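Local coordinates for protein putative peptidase (Parabacteroides merdae, PDB 4L8K) that probably hydrolyses peptide bonds as a member of peptidase family S41, at residues F26-V31 and T278-D283; N191-P196 and A267-D272; A82-Y87 and H220-T225; Y37-L42 and L61-D66. All blocks are in the same frame, centred on the assembly; numbering follows the deposited sequence. Where two conformers were deposited one is given.

Interaction 1: residues F26-V31 and T278-D283; sequences FAFKDV and TEFGID
A type I beta turn from Thr278 to Gly281 presents Phe280 to Phe28, which follows a short 3-10 segment in the loop between helices 8-22 and 33-43. The contact is a surface meeting of two aromatic rings. The far end of the Phe280 ring leads: its CZ comes 3.5 Å from Phe28 CG, and its CE2 lies over one face of the Phe28 ring, offset to the rim. The side chains cross at about a right angle. The ring planes are 47° apart, so the pair is oblique. In Phe280 the CG is anti to the carbonyl carbon (chi1 -45°), which carries the ring out from the turn to Phe28. CB of Glu279 sits over the centre of one face of Phe280, 4.1 Å above the plane. Lys29 adds a looser touch, with its NZ 4.3 Å from Phe280 CE1; the ammonium itself is hydrogen-bonded to Val64 O. The turn is closed by the bond from Gly281 N to Thr278 O. A serine in place of Phe280 would probably leave the face of Phe28 without this partner and open a gap between the two loops. Phe25 also meets the Phe280 ring, and His277 meets that of Phe28. The contact thus joins the loop after helix 8-22 to the loop between strands 270-271 and 286-287, beside helix 224-232.

Interaction 2: residues N191-P196 and A267-D272; sequences NDFTQP and ACPVLD
Phe193 and Pro269 make one of two apolar touches here, and Pro196 and Leu271 make the other. CE1 of the Phe193 ring comes 3.7 Å from Pro269 CG and 3.9 Å from Pro269 CD. Pro269 CG and CD thus meet the CD1 and CE1 atoms of the ring obliquely. A chi1 of -62° in Phe193 places the ring against the proline. At the second touch a single methyl does the work. Leu271 CD1 lies 4.0 Å from Pro196 CG and equally near Pro196 CB. Both touches are van der Waals packing. Asp192 is the centre of an inverse gamma turn that ends at Phe193. Further out, polar bonds place the backbones: Thr194 OG1 and Thr194 O are held by Tyr184 N and Gln183 NE2, while Pro269 is tied through its backbone to Gln183, and Val270 to Thr278. His277 packs on both Pro269 and Leu271, and Tyr181 of strand 177-182 touches both Pro196 and Leu271. This strand is the middle one of a three-stranded antiparallel sheet, with 197-201 and 270-271 on its two sides, so the contact reaches across it near one end of the sheet.

Interaction 3: residues A82-Y87 and H220-T225; sequences AWYEDY and HSYSAT. With PO4 (phosphate ion), chain E.
Ser223 OG donates a 2.8 Å hydrogen bond to O2 of a phosphate ion, probably from the crystallisation liquor. His68, Ser249, Gly250, Arg264 and Ser266 also bind this ion. Ser223 stands at the N-cap position of helix 224-232, and the site is consistent with an active-site pocket of the S41 fold. His220 and Tyr222, shortly before Ser223, form an aromatic cluster with Tyr84 of the short helix 82-85. Tyr84 CE1 comes 3.6 Å from Tyr222 CD2. Tyr84 OH lies over the centre of the Tyr222 ring, 3.9 Å above the plane, and is hydrogen-bonded to a bound methylpentanediol. The two tyrosine rings are oblique, with planes 50° apart. A chi1 of 55° puts the Tyr222 ring between its own N and carbonyl carbon, its face against the OH end of Tyr84. A glycine in place of Tyr222 would probably leave the CE1 and OH side of Tyr84 without its aromatic partner. The His220 ring is nearly parallel to that of Tyr84 but slid aside with little overlap; its NE2 approaches Tyr84 CB at 3.8 Å.

Interaction 4: residues Y37-L42 and L61-D66; sequences YDRYNL and LAEVKD
Arg39 and Tyr40, neighbours on helix 33-43, both reach the carboxylate of Glu63, which comes from the opposite direction. Arg39 grips it end-on in a two-pronged salt bridge. NH2 binds Glu63 OE1 at 3.0 Å, and NH1 binds Glu63 OE2 at 3.2 Å. Both bonds are nearly straight. Each oxygen lies near the guanidinium plane, but the two flat groups are not coplanar: their planes are 61° apart, and the nitrogens approach from above the carboxylate plane. Tyr40 OH donates to Glu63 OE2 at 2.7 Å, using the anti lone pair of that oxygen. The carboxylate stands steeply to the phenol ring, at 78°, with OE2 at the ring edge. OE2 thus takes two donors, and together the three bonds should limit rotation of the carboxylate. The Glu63 chain is bent at chi2 (-82°), which turns its end to meet both partners. The charge of Arg39 probably favours the ionised form of Glu63. Tyr40 is buried, whereas Arg39 is exposed. Around them, Val31 and Val36 touch Glu63. The bonds to Glu63 tie helix 33-43 to the loop after helix 50-61, while the Tyr40 ring packs on Phe12 of helix 8-22 and on Ile56, Lys59 and Met60 of helix 50-61.

How the interactions relate
Interaction 4 is the polar one, a salt bridge and a hydroxyl bond among the N-terminal helices, its centre about 26 Å from the chain centre. The direct contacts of interactions 1, 2 and 3 are aromatic or apolar. Interaction 3 is the most central, its centre about 7 Å from that of the chain, and has a bound phosphate beside it. Interaction 1 lies at the surface; interactions 2, 3 and 4 are partly buried. Segments 267-272 and 278-283 follow each other closely in the chain, and Thr278 OG1 probably bonds Val270 O between interactions 1 and 2. Val31 of segment 26-31 packs against Glu63 of interaction 4. Trp83 of interaction 3 packs against both Phe280 and Asp66, linking interactions 1 and 4.

Interaction 1: residues F26-V31 and T278-D283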
loop_
_atom_site.group_PDB
_atom_site.type_symbol
_atom_site.label_atom_id
_atom_site.label_comp_id
_atom_site.label_asym_id
_atom_site.label_seq_id
_atom_site.Cartn_x
_atom_site.Cartn_y
_atom_site.Cartn_z
ATOM N N PHE A 26 7.249 -7.344 16.163
ATOM C CA PHE A 26 7.525 -8.635 16.815
ATOM C C PHE A 26 6.295 -9.246 17.527
ATOM O O PHE A 26 6.129 -10.463 17.488
ATOM C CB PHE A 26 8.689 -8.515 17.816
ATOM C CG PHE A 26 10.051 -8.479 17.174
ATOM C CD1 PHE A 26 10.462 -9.497 16.320
ATOM C CD2 PHE A 26 10.945 -7.453 17.455
ATOM C CE1 PHE A 26 11.729 -9.471 15.739
ATOM C CE2 PHE A 26 12.219 -7.436 16.881
ATOM C CZ PHE A 26 12.607 -8.452 16.039
ATOM N N ALA A 27 5.414 -8.405 18.110
ATOM C CA ALA A 27 4.191 -8.826 18.808
ATOM C C ALA A 27 3.187 -9.545 17.891
ATOM O O ALA A 27 2.342 -10.280 18.399
ATOM C CB ALA A 27 3.514 -7.614 19.447
ATOM N N PHE A 28 3.298 -9.363 16.557
ATOM C CA PHE A 28 2.399 -9.951 15.567
ATOM C C PHE A 28 3.029 -11.125 14.827
ATOM O O PHE A 28 2.464 -11.576 13.838
ATOM C CB PHE A 28 1.950 -8.866 14.558
ATOM C CG PHE A 28 1.413 -7.625 15.241
ATOM C CD1 PHE A 28 2.265 -6.594 15.616
ATOM C CD2 PHE A 28 0.063 -7.509 15.545
ATOM C CE1 PHE A 28 1.785 -5.478 16.294
ATOM C CE2 PHE A 28 -0.420 -6.387 16.223
ATOM C CZ PHE A 28 0.443 -5.378 16.589
ATOM N N LYS A 29 4.157 -11.652 15.327
ATOM C CA LYS A 29 4.881 -12.758 14.691
ATOM C C LYS A 29 4.932 -14.009 15.583
ATOM O O LYS A 29 5.114 -13.894 16.793
ATOM C CB LYS A 29 6.318 -12.323 14.312
ATOM C CG LYS A 29 6.406 -11.028 13.481
ATOM C CD LYS A 29 5.571 -11.089 12.187
ATOM C CE LYS A 29 5.597 -9.817 11.395
ATOM N NZ LYS A 29 5.182 -10.050 9.989
ATOM N N ASP A 30 4.791 -15.197 14.972
ATOM C CA ASP A 30 4.813 -16.484 15.656
ATOM C C ASP A 30 6.192 -16.843 16.215
ATOM O O ASP A 30 6.264 -17.713 17.078
ATOM C CB ASP A 30 4.300 -17.640 14.759
ATOM C CG ASP A 30 4.706 -17.646 13.293
ATOM O OD1 ASP A 30 5.930 -17.686 13.013
ATOM O OD2 ASP A 30 3.804 -17.743 12.431
ATOM N N VAL A 31 7.277 -16.219 15.725
ATOM C CA VAL A 31 8.625 -16.506 16.227
ATOM C C VAL A 31 8.992 -15.580 17.387
ATOM O O VAL A 31 8.426 -14.491 17.532
ATOM C CB VAL A 31 9.750 -16.478 15.145
ATOM C CG1 VAL A 31 9.606 -17.622 14.148
ATOM C CG2 VAL A 31 9.847 -15.127 14.438
ATOM N N THR A 278 -2.313 -1.090 10.417
ATOM C CA THR A 278 -2.618 -1.200 8.969
ATOM C C THR A 278 -1.415 -1.800 8.201
ATOM O O THR A 278 -1.492 -2.010 6.987
ATOM C CB THR A 278 -2.978 0.200 8.392
ATOM O OG1 THR A 278 -1.844 1.066 8.518
ATOM C CG2 THR A 278 -4.206 0.830 9.068
ATOM N N GLU A 279 -0.301 -2.073 8.923
ATOM C CA GLU A 279 0.952 -2.592 8.372
ATOM C C GLU A 279 0.777 -3.869 7.562
ATOM O O GLU A 279 1.457 -4.055 6.567
ATOM C CB GLU A 279 1.962 -2.863 9.513
ATOM C CG GLU A 279 3.312 -3.405 9.042
ATOM C CD GLU A 279 4.198 -2.459 8.238
ATOM O OE1 GLU A 279 3.983 -1.223 8.293
ATOM O OE2 GLU A 279 5.129 -2.966 7.565
ATOM N N PHE A 280 -0.120 -4.745 8.010
ATOM C CA PHE A 280 -0.316 -6.063 7.444
ATOM C C PHE A 280 -1.313 -6.056 6.298
ATOM O O PHE A 280 -1.543 -7.094 5.673
ATOM C CB PHE A 280 -0.719 -7.025 8.575
ATOM C CG PHE A 280 0.163 -6.810 9.783
ATOM C CD1 PHE A 280 1.522 -7.159 9.750
ATOM C CD2 PHE A 280 -0.355 -6.242 10.951
ATOM C CE1 PHE A 280 2.346 -6.951 10.867
ATOM C CE2 PHE A 280 0.472 -6.013 12.067
ATOM C CZ PHE A 280 1.819 -6.362 12.010
ATOM N N GLY A 281 -1.802 -4.860 5.974
ATOM C CA GLY A 281 -2.762 -4.626 4.914
ATOM C C GLY A 281 -4.131 -4.260 5.460
ATOM O O GLY A 281 -4.427 -4.521 6.632
ATOM N N ILE A 282 -4.967 -3.647 4.586
ATOM C CA ILE A 282 -6.347 -3.233 4.837
ATOM C C ILE A 282 -7.259 -4.032 3.903
ATOM O O ILE A 282 -7.026 -4.090 2.673
ATOM C CB ILE A 282 -6.528 -1.695 4.633
ATOM C CG1 ILE A 282 -5.663 -0.874 5.612
ATOM C CG2 ILE A 282 -8.001 -1.286 4.726
ATOM C CD1 ILE A 282 -5.126 0.468 5.010
ATOM N N ASP A 283 -8.283 -4.657 4.497
ATOM C CA ASP A 283 -9.272 -5.441 3.759
ATOM C C ASP A 283 -10.222 -4.521 3.027
ATOM O O ASP A 283 -10.642 -3.511 3.598
ATOM C CB ASP A 283 -10.060 -6.376 4.705
ATOM C CG ASP A 283 -9.286 -7.613 5.149
ATOM O OD1 ASP A 283 -8.415 -8.082 4.384
ATOM O OD2 ASP A 283 -9.550 -8.109 6.259
#

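Interaction 2: residues N191-P196 and A267-D272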
loop_
_atom_site.group_PDB
_atom_site.type_symbol
_atom_site.label_atom_id
_atom_site.label_comp_id
_atom_site.label_asym_id
_atom_site.label_seq_id
_atom_site.Cartn_x
_atom_site.Cartn_y
_atom_site.Cartn_z
ATOM N N ASN A 191 8.151 -3.506 22.330
ATOM C CA ASN A 191 6.893 -2.766 22.464
ATOM C C ASN A 191 7.127 -1.376 23.057
ATOM O O ASN A 191 6.178 -0.745 23.511
ATOM C CB ASN A 191 5.885 -3.570 23.298
ATOM C CG ASN A 191 5.091 -4.549 22.455
ATOM O OD1 ASN A 191 4.289 -4.162 21.585
ATOM N ND2 ASN A 191 5.305 -5.840 22.684
ATOM N N ASP A 192 8.375 -0.877 22.993
ATOM C CA ASP A 192 8.709 0.437 23.521
ATOM C C ASP A 192 8.433 1.519 22.481
ATOM O O ASP A 192 9.344 2.031 21.823
ATOM C CB ASP A 192 10.154 0.497 24.030
ATOM C CG ASP A 192 10.334 1.595 25.069
ATOM O OD1 ASP A 192 9.801 1.441 26.198
ATOM O OD2 ASP A 192 10.953 2.629 24.740
ATOM N N PHE A 193 7.149 1.872 22.340
ATOM C CA PHE A 193 6.717 2.898 21.387
ATOM C C PHE A 193 6.238 4.127 22.105
ATOM O O PHE A 193 5.841 4.062 23.270
ATOM C CB PHE A 193 5.590 2.379 20.455
ATOM C CG PHE A 193 6.001 1.220 19.584
ATOM C CD1 PHE A 193 6.699 1.432 18.399
ATOM C CD2 PHE A 193 5.698 -0.084 19.951
ATOM C CE1 PHE A 193 7.134 0.357 17.626
ATOM C CE2 PHE A 193 6.117 -1.158 19.172
ATOM C CZ PHE A 193 6.845 -0.931 18.022
ATOM N N THR A 194 6.253 5.252 21.393
ATOM C CA THR A 194 5.671 6.498 21.870
ATOM C C THR A 194 4.144 6.333 21.776
ATOM O O THR A 194 3.669 5.414 21.098
ATOM C CB THR A 194 6.197 7.679 21.032
ATOM O OG1 THR A 194 5.760 7.558 19.678
ATOM C CG2 THR A 194 7.695 7.778 21.064
ATOM N N GLN A 195 3.384 7.203 22.451
ATOM C CA GLN A 195 1.923 7.183 22.429
ATOM C C GLN A 195 1.411 7.531 21.030
ATOM O O GLN A 195 2.065 8.309 20.328
ATOM C CB GLN A 195 1.363 8.151 23.474
ATOM C CG GLN A 195 1.400 7.585 24.896
ATOM C CD GLN A 195 0.208 6.701 25.185
ATOM O OE1 GLN A 195 0.334 5.486 25.361
ATOM N NE2 GLN A 195 -0.982 7.287 25.236
ATOM N N PRO A 196 0.297 6.906 20.572
ATOM C CA PRO A 196 -0.229 7.214 19.218
ATOM C C PRO A 196 -0.430 8.713 18.991
ATOM O O PRO A 196 -1.052 9.388 19.801
ATOM C CB PRO A 196 -1.554 6.456 19.176
ATOM C CG PRO A 196 -1.376 5.336 20.173
ATOM C CD PRO A 196 -0.574 5.935 21.273
ATOM N N ALA A 267 9.566 1.720 9.431
ATOM C CA ALA A 267 10.135 2.417 10.582
ATOM C C ALA A 267 9.136 2.690 11.672
ATOM O O ALA A 267 9.519 2.733 12.855
ATOM C CB ALA A 267 10.743 3.745 10.143
ATOM N N CYS A 268 7.869 2.936 11.300
ATOM C CA CYS A 268 6.861 3.328 12.282
ATOM C C CYS A 268 5.530 2.591 12.098
ATOM O O CYS A 268 5.003 2.581 10.986
ATOM C CB CYS A 268 6.629 4.839 12.228
ATOM S SG CYS A 268 8.125 5.839 12.023
ATOM N N PRO A 269 4.894 2.085 13.187
ATOM C CA PRO A 269 3.534 1.546 13.030
ATOM C C PRO A 269 2.533 2.688 12.713
ATOM O O PRO A 269 2.560 3.748 13.348
ATOM C CB PRO A 269 3.217 0.925 14.402
ATOM C CG PRO A 269 4.484 0.943 15.161
ATOM C CD PRO A 269 5.325 2.031 14.596
ATOM N N VAL A 270 1.690 2.481 11.699
ATOM C CA VAL A 270 0.617 3.397 11.322
ATOM C C VAL A 270 -0.673 2.730 11.794
ATOM O O VAL A 270 -0.891 1.541 11.519
ATOM C CB VAL A 270 0.603 3.765 9.812
ATOM C CG1 VAL A 270 -0.712 4.431 9.407
ATOM C CG2 VAL A 270 1.783 4.665 9.454
ATOM N N LEU A 271 -1.494 3.479 12.559
ATOM C CA LEU A 271 -2.738 2.962 13.091
ATOM C C LEU A 271 -3.926 3.651 12.462
ATOM O O LEU A 271 -3.858 4.836 12.132
ATOM C CB LEU A 271 -2.801 3.116 14.634
ATOM C CG LEU A 271 -1.542 2.776 15.444
ATOM C CD1 LEU A 271 -1.706 3.165 16.877
ATOM C CD2 LEU A 271 -1.190 1.307 15.330
ATOM N N ASP A 272 -5.050 2.925 12.350
ATOM C CA ASP A 272 -6.275 3.519 11.848
ATOM C C ASP A 272 -6.964 4.336 12.992
ATOM O O ASP A 272 -6.406 4.450 14.085
ATOM C CB ASP A 272 -7.202 2.440 11.232
ATOM C CG ASP A 272 -7.680 1.327 12.153
ATOM O OD1 ASP A 272 -7.718 1.543 13.396
ATOM O OD2 ASP A 272 -8.074 0.266 11.632
#

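Interaction 3: residues A82-Y87 and H220-T225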
loop_
_atom_site.group_PDB
_atom_site.type_symbol
_atom_site.label_atom_id
_atom_site.label_comp_id
_atom_site.label_asym_id
_atom_site.label_seq_id
_atom_site.Cartn_x
_atom_site.Cartn_y
_atom_site.Cartn_z
ATOM N N ALA A 82 6.389 -14.039 -0.727
ATOM C CA ALA A 82 5.191 -14.860 -0.488
ATOM C C ALA A 82 4.107 -13.950 0.128
ATOM O O ALA A 82 2.935 -14.168 -0.092
ATOM C CB ALA A 82 5.515 -16.016 0.451
ATOM N N TRP A 83 4.509 -12.855 0.799
ATOM C CA TRP A 83 3.606 -11.850 1.354
ATOM C C TRP A 83 2.691 -11.289 0.234
ATOM O O TRP A 83 1.503 -11.041 0.479
ATOM C CB TRP A 83 4.436 -10.732 2.005
ATOM C CG TRP A 83 3.707 -9.491 2.466
ATOM C CD1 TRP A 83 3.329 -8.429 1.692
ATOM C CD2 TRP A 83 3.526 -9.073 3.833
ATOM N NE1 TRP A 83 2.824 -7.419 2.486
ATOM C CE2 TRP A 83 2.902 -7.803 3.804
ATOM C CE3 TRP A 83 3.796 -9.670 5.087
ATOM C CZ2 TRP A 83 2.573 -7.102 4.982
ATOM C CZ3 TRP A 83 3.405 -9.007 6.245
ATOM C CH2 TRP A 83 2.825 -7.728 6.190
ATOM N N TYR A 84 3.257 -11.098 -0.988
ATOM C CA TYR A 84 2.516 -10.565 -2.134
ATOM C C TYR A 84 1.986 -11.660 -3.044
ATOM O O TYR A 84 0.838 -11.600 -3.452
ATOM C CB TYR A 84 3.395 -9.621 -2.956
ATOM C CG TYR A 84 3.890 -8.441 -2.163
ATOM C CD1 TYR A 84 3.065 -7.341 -1.920
ATOM C CD2 TYR A 84 5.197 -8.405 -1.668
ATOM C CE1 TYR A 84 3.518 -6.245 -1.192
ATOM C CE2 TYR A 84 5.665 -7.304 -0.941
ATOM C CZ TYR A 84 4.808 -6.240 -0.683
ATOM O OH TYR A 84 5.238 -5.156 0.040
ATOM N N GLU A 85 2.832 -12.653 -3.345
ATOM C CA GLU A 85 2.611 -13.747 -4.282
ATOM C C GLU A 85 1.604 -14.762 -3.797
ATOM O O GLU A 85 1.098 -15.517 -4.630
ATOM C CB GLU A 85 3.939 -14.453 -4.613
ATOM C CG GLU A 85 4.979 -13.566 -5.282
ATOM C CD GLU A 85 6.419 -14.071 -5.344
ATOM O OE1 GLU A 85 6.730 -15.148 -4.778
ATOM O OE2 GLU A 85 7.253 -13.353 -5.945
ATOM N N ASP A 86 1.292 -14.808 -2.483
ATOM C CA ASP A 86 0.279 -15.752 -1.975
ATOM C C ASP A 86 -1.137 -15.271 -2.320
ATOM O O ASP A 86 -2.098 -16.009 -2.118
ATOM C CB ASP A 86 0.403 -15.952 -0.459
ATOM C CG ASP A 86 1.562 -16.863 -0.034
ATOM O OD1 ASP A 86 2.257 -17.424 -0.928
ATOM O OD2 ASP A 86 1.807 -16.974 1.176
ATOM N N TYR A 87 -1.256 -14.049 -2.839
ATOM C CA TYR A 87 -2.521 -13.423 -3.260
ATOM C C TYR A 87 -2.578 -13.384 -4.786
ATOM O O TYR A 87 -1.514 -13.241 -5.409
ATOM C CB TYR A 87 -2.614 -11.999 -2.689
ATOM C CG TYR A 87 -2.733 -11.972 -1.178
ATOM C CD1 TYR A 87 -1.639 -12.265 -0.363
ATOM C CD2 TYR A 87 -3.930 -11.599 -0.557
ATOM C CE1 TYR A 87 -1.752 -12.280 1.020
ATOM C CE2 TYR A 87 -4.040 -11.564 0.834
ATOM C CZ TYR A 87 -2.944 -11.903 1.613
ATOM O OH TYR A 87 -3.021 -11.896 2.970
ATOM N N HIS A 220 -0.836 -5.690 -4.504
ATOM C CA HIS A 220 0.229 -4.860 -5.009
ATOM C C HIS A 220 -0.063 -3.362 -4.808
ATOM O O HIS A 220 0.681 -2.549 -5.341
ATOM C CB HIS A 220 0.556 -5.222 -6.444
ATOM C CG HIS A 220 1.339 -6.492 -6.520
ATOM N ND1 HIS A 220 0.747 -7.678 -6.878
ATOM C CD2 HIS A 220 2.641 -6.732 -6.240
ATOM C CE1 HIS A 220 1.704 -8.600 -6.842
ATOM N NE2 HIS A 220 2.852 -8.086 -6.433
ATOM N N SER A 221 -1.073 -3.001 -3.958
ATOM C CA SER A 221 -1.368 -1.645 -3.478
ATOM C C SER A 221 -0.711 -1.556 -2.097
ATOM O O SER A 221 -1.152 -2.241 -1.175
ATOM C CB SER A 221 -2.878 -1.374 -3.395
ATOM O OG SER A 221 -3.553 -1.506 -4.634
ATOM N N TYR A 222 0.398 -0.836 -1.957
ATOM C CA TYR A 222 1.076 -0.821 -0.668
ATOM C C TYR A 222 1.880 0.450 -0.455
ATOM O O TYR A 222 1.966 1.283 -1.357
ATOM C CB TYR A 222 1.984 -2.072 -0.496
ATOM C CG TYR A 222 2.988 -2.273 -1.603
ATOM C CD1 TYR A 222 4.220 -1.618 -1.583
ATOM C CD2 TYR A 222 2.715 -3.120 -2.674
ATOM C CE1 TYR A 222 5.162 -1.817 -2.590
ATOM C CE2 TYR A 222 3.658 -3.335 -3.684
ATOM C CZ TYR A 222 4.890 -2.697 -3.622
ATOM O OH TYR A 222 5.837 -2.858 -4.602
ATOM N N SER A 223 2.472 0.577 0.768
ATOM C CA SER A 223 3.269 1.693 1.258
ATOM C C SER A 223 2.416 2.978 1.253
ATOM O O SER A 223 1.377 2.937 1.906
ATOM C CB SER A 223 4.576 1.818 0.493
ATOM O OG SER A 223 5.330 0.642 0.760
ATOM N N ALA A 224 2.789 4.079 0.549
ATOM C CA ALA A 224 1.967 5.317 0.557
ATOM C C ALA A 224 0.509 5.030 0.076
ATOM O O ALA A 224 -0.423 5.671 0.544
ATOM C CB ALA A 224 2.607 6.408 -0.301
ATOM N N THR A 225 0.326 4.038 -0.813
ATOM C CA THR A 225 -0.987 3.635 -1.321
ATOM C C THR A 225 -1.827 3.050 -0.188
ATOM O O THR A 225 -3.041 3.266 -0.166
ATOM C CB THR A 225 -0.828 2.651 -2.465
ATOM O OG1 THR A 225 0.125 3.202 -3.367
ATOM C CG2 THR A 225 -2.145 2.358 -3.195
HETATM P P PO4 E . 7.429 0.638 3.834
HETATM O O1 PO4 E . 7.664 0.806 5.323
HETATM O O2 PO4 E . 5.898 0.760 3.548
HETATM O O3 PO4 E . 8.212 1.738 3.071
HETATM O O4 PO4 E . 7.904 -0.770 3.404
#

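Interaction 4: residues Y37-L42 and L61-D66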
loop_
_atom_site.group_PDB
_atom_site.type_symbol
_atom_site.label_atom_id
_atom_site.label_comp_id
_atom_site.label_asym_id
_atom_site.label_seq_id
_atom_site.Cartn_x
_atom_site.Cartn_y
_atom_site.Cartn_z
ATOM N N TYR A 37 17.964 -15.870 17.561
ATOM C CA TYR A 37 19.379 -15.642 17.855
ATOM C C TYR A 37 20.084 -16.980 18.159
ATOM O O TYR A 37 21.126 -17.244 17.577
ATOM C CB TYR A 37 19.598 -14.656 19.024
ATOM C CG TYR A 37 21.068 -14.450 19.322
ATOM C CD1 TYR A 37 21.809 -13.490 18.640
ATOM C CD2 TYR A 37 21.743 -15.285 20.215
ATOM C CE1 TYR A 37 23.180 -13.342 18.857
ATOM C CE2 TYR A 37 23.118 -15.159 20.430
ATOM C CZ TYR A 37 23.828 -14.173 19.764
ATOM O OH TYR A 37 25.175 -14.039 20.003
ATOM N N ASP A 38 19.523 -17.792 19.074
ATOM C CA ASP A 38 20.110 -19.073 19.504
ATOM C C ASP A 38 20.324 -20.026 18.335
ATOM O O ASP A 38 21.381 -20.648 18.252
ATOM C CB ASP A 38 19.250 -19.751 20.584
ATOM C CG ASP A 38 19.122 -18.955 21.867
ATOM O OD1 ASP A 38 20.032 -18.146 22.157
ATOM O OD2 ASP A 38 18.114 -19.144 22.583
ATOM N N ARG A 39 19.343 -20.109 17.417
ATOM C CA ARG A 39 19.429 -20.996 16.255
ATOM C C ARG A 39 20.497 -20.529 15.250
ATOM O O ARG A 39 21.367 -21.312 14.872
ATOM C CB ARG A 39 18.070 -21.114 15.565
ATOM C CG ARG A 39 17.138 -22.063 16.305
ATOM C CD ARG A 39 15.864 -22.364 15.545
ATOM N NE ARG A 39 14.957 -21.215 15.509
ATOM C CZ ARG A 39 14.524 -20.628 14.398
ATOM N NH1 ARG A 39 14.902 -21.077 13.207
ATOM N NH2 ARG A 39 13.698 -19.600 14.468
ATOM N N TYR A 40 20.438 -19.251 14.841
ATOM C CA TYR A 40 21.357 -18.695 13.842
ATOM C C TYR A 40 22.775 -18.504 14.382
ATOM O O TYR A 40 23.724 -18.507 13.595
ATOM C CB TYR A 40 20.790 -17.398 13.245
ATOM C CG TYR A 40 19.668 -17.700 12.273
ATOM C CD1 TYR A 40 18.365 -17.940 12.724
ATOM C CD2 TYR A 40 19.918 -17.823 10.910
ATOM C CE1 TYR A 40 17.335 -18.260 11.835
ATOM C CE2 TYR A 40 18.904 -18.170 10.021
ATOM C CZ TYR A 40 17.610 -18.362 10.487
ATOM O OH TYR A 40 16.604 -18.668 9.610
ATOM N N ASN A 41 22.926 -18.407 15.708
ATOM C CA ASN A 41 24.220 -18.321 16.379
ATOM C C ASN A 41 25.049 -19.572 16.057
ATOM O O ASN A 41 26.257 -19.462 15.831
ATOM C CB ASN A 41 24.019 -18.183 17.892
ATOM C CG ASN A 41 25.282 -18.156 18.698
ATOM O OD1 ASN A 41 26.208 -17.410 18.413
ATOM N ND2 ASN A 41 25.324 -18.937 19.753
ATOM N N LEU A 42 24.372 -20.747 15.977
ATOM C CA LEU A 42 24.984 -22.050 15.691
ATOM C C LEU A 42 25.243 -22.249 14.209
ATOM O O LEU A 42 26.050 -23.109 13.839
ATOM C CB LEU A 42 24.095 -23.203 16.205
ATOM C CG LEU A 42 23.738 -23.212 17.704
ATOM C CD1 LEU A 42 22.590 -24.164 17.983
ATOM C CD2 LEU A 42 24.936 -23.558 18.566
ATOM N N LEU A 61 16.020 -13.042 8.384
ATOM C CA LEU A 61 15.026 -11.969 8.258
ATOM C C LEU A 61 13.680 -12.539 7.834
ATOM O O LEU A 61 12.660 -12.087 8.334
ATOM C CB LEU A 61 15.463 -10.854 7.294
ATOM C CG LEU A 61 16.765 -10.106 7.633
ATOM C CD1 LEU A 61 16.988 -8.995 6.632
ATOM C CD2 LEU A 61 16.740 -9.502 9.053
ATOM N N ALA A 62 13.679 -13.591 7.000
ATOM C CA ALA A 62 12.434 -14.220 6.541
ATOM C C ALA A 62 11.672 -14.921 7.698
ATOM O O ALA A 62 10.507 -15.262 7.538
ATOM C CB ALA A 62 12.713 -15.185 5.406
ATOM N N GLU A 63 12.303 -15.072 8.871
ATOM C CA GLU A 63 11.652 -15.640 10.066
ATOM C C GLU A 63 10.451 -14.791 10.516
ATOM O O GLU A 63 9.499 -15.338 11.065
ATOM C CB GLU A 63 12.643 -15.794 11.233
ATOM C CG GLU A 63 13.743 -16.827 10.982
ATOM C CD GLU A 63 13.397 -18.286 11.226
ATOM O OE1 GLU A 63 12.437 -18.568 11.984
ATOM O OE2 GLU A 63 14.140 -19.151 10.708
ATOM N N VAL A 64 10.486 -13.466 10.270
ATOM C CA VAL A 64 9.377 -12.578 10.633
ATOM C C VAL A 64 8.328 -12.514 9.501
ATOM O O VAL A 64 7.358 -11.793 9.654
ATOM C CB VAL A 64 9.790 -11.153 11.117
ATOM C CG1 VAL A 64 10.645 -11.229 12.379
ATOM C CG2 VAL A 64 10.474 -10.333 10.020
ATOM N N LYS A 65 8.509 -13.259 8.381
ATOM C CA LYS A 65 7.541 -13.354 7.270
ATOM C C LYS A 65 6.955 -11.992 6.898
ATOM O O LYS A 65 5.732 -11.794 6.928
ATOM C CB LYS A 65 6.413 -14.337 7.649
ATOM C CG LYS A 65 6.930 -15.750 7.899
ATOM C CD LYS A 65 5.816 -16.625 8.427
ATOM C CE LYS A 65 6.271 -18.015 8.808
ATOM N NZ LYS A 65 6.798 -18.779 7.644
ATOM N N ASP A 66 7.853 -11.046 6.553
ATOM C CA ASP A 66 7.497 -9.669 6.276
ATOM C C ASP A 66 7.930 -9.244 4.857
ATOM O O ASP A 66 9.134 -9.170 4.557
ATOM C CB ASP A 66 8.148 -8.781 7.355
ATOM C CG ASP A 66 7.846 -7.311 7.242
ATOM O OD1 ASP A 66 7.074 -6.929 6.335
ATOM O OD2 ASP A 66 8.372 -6.541 8.060
#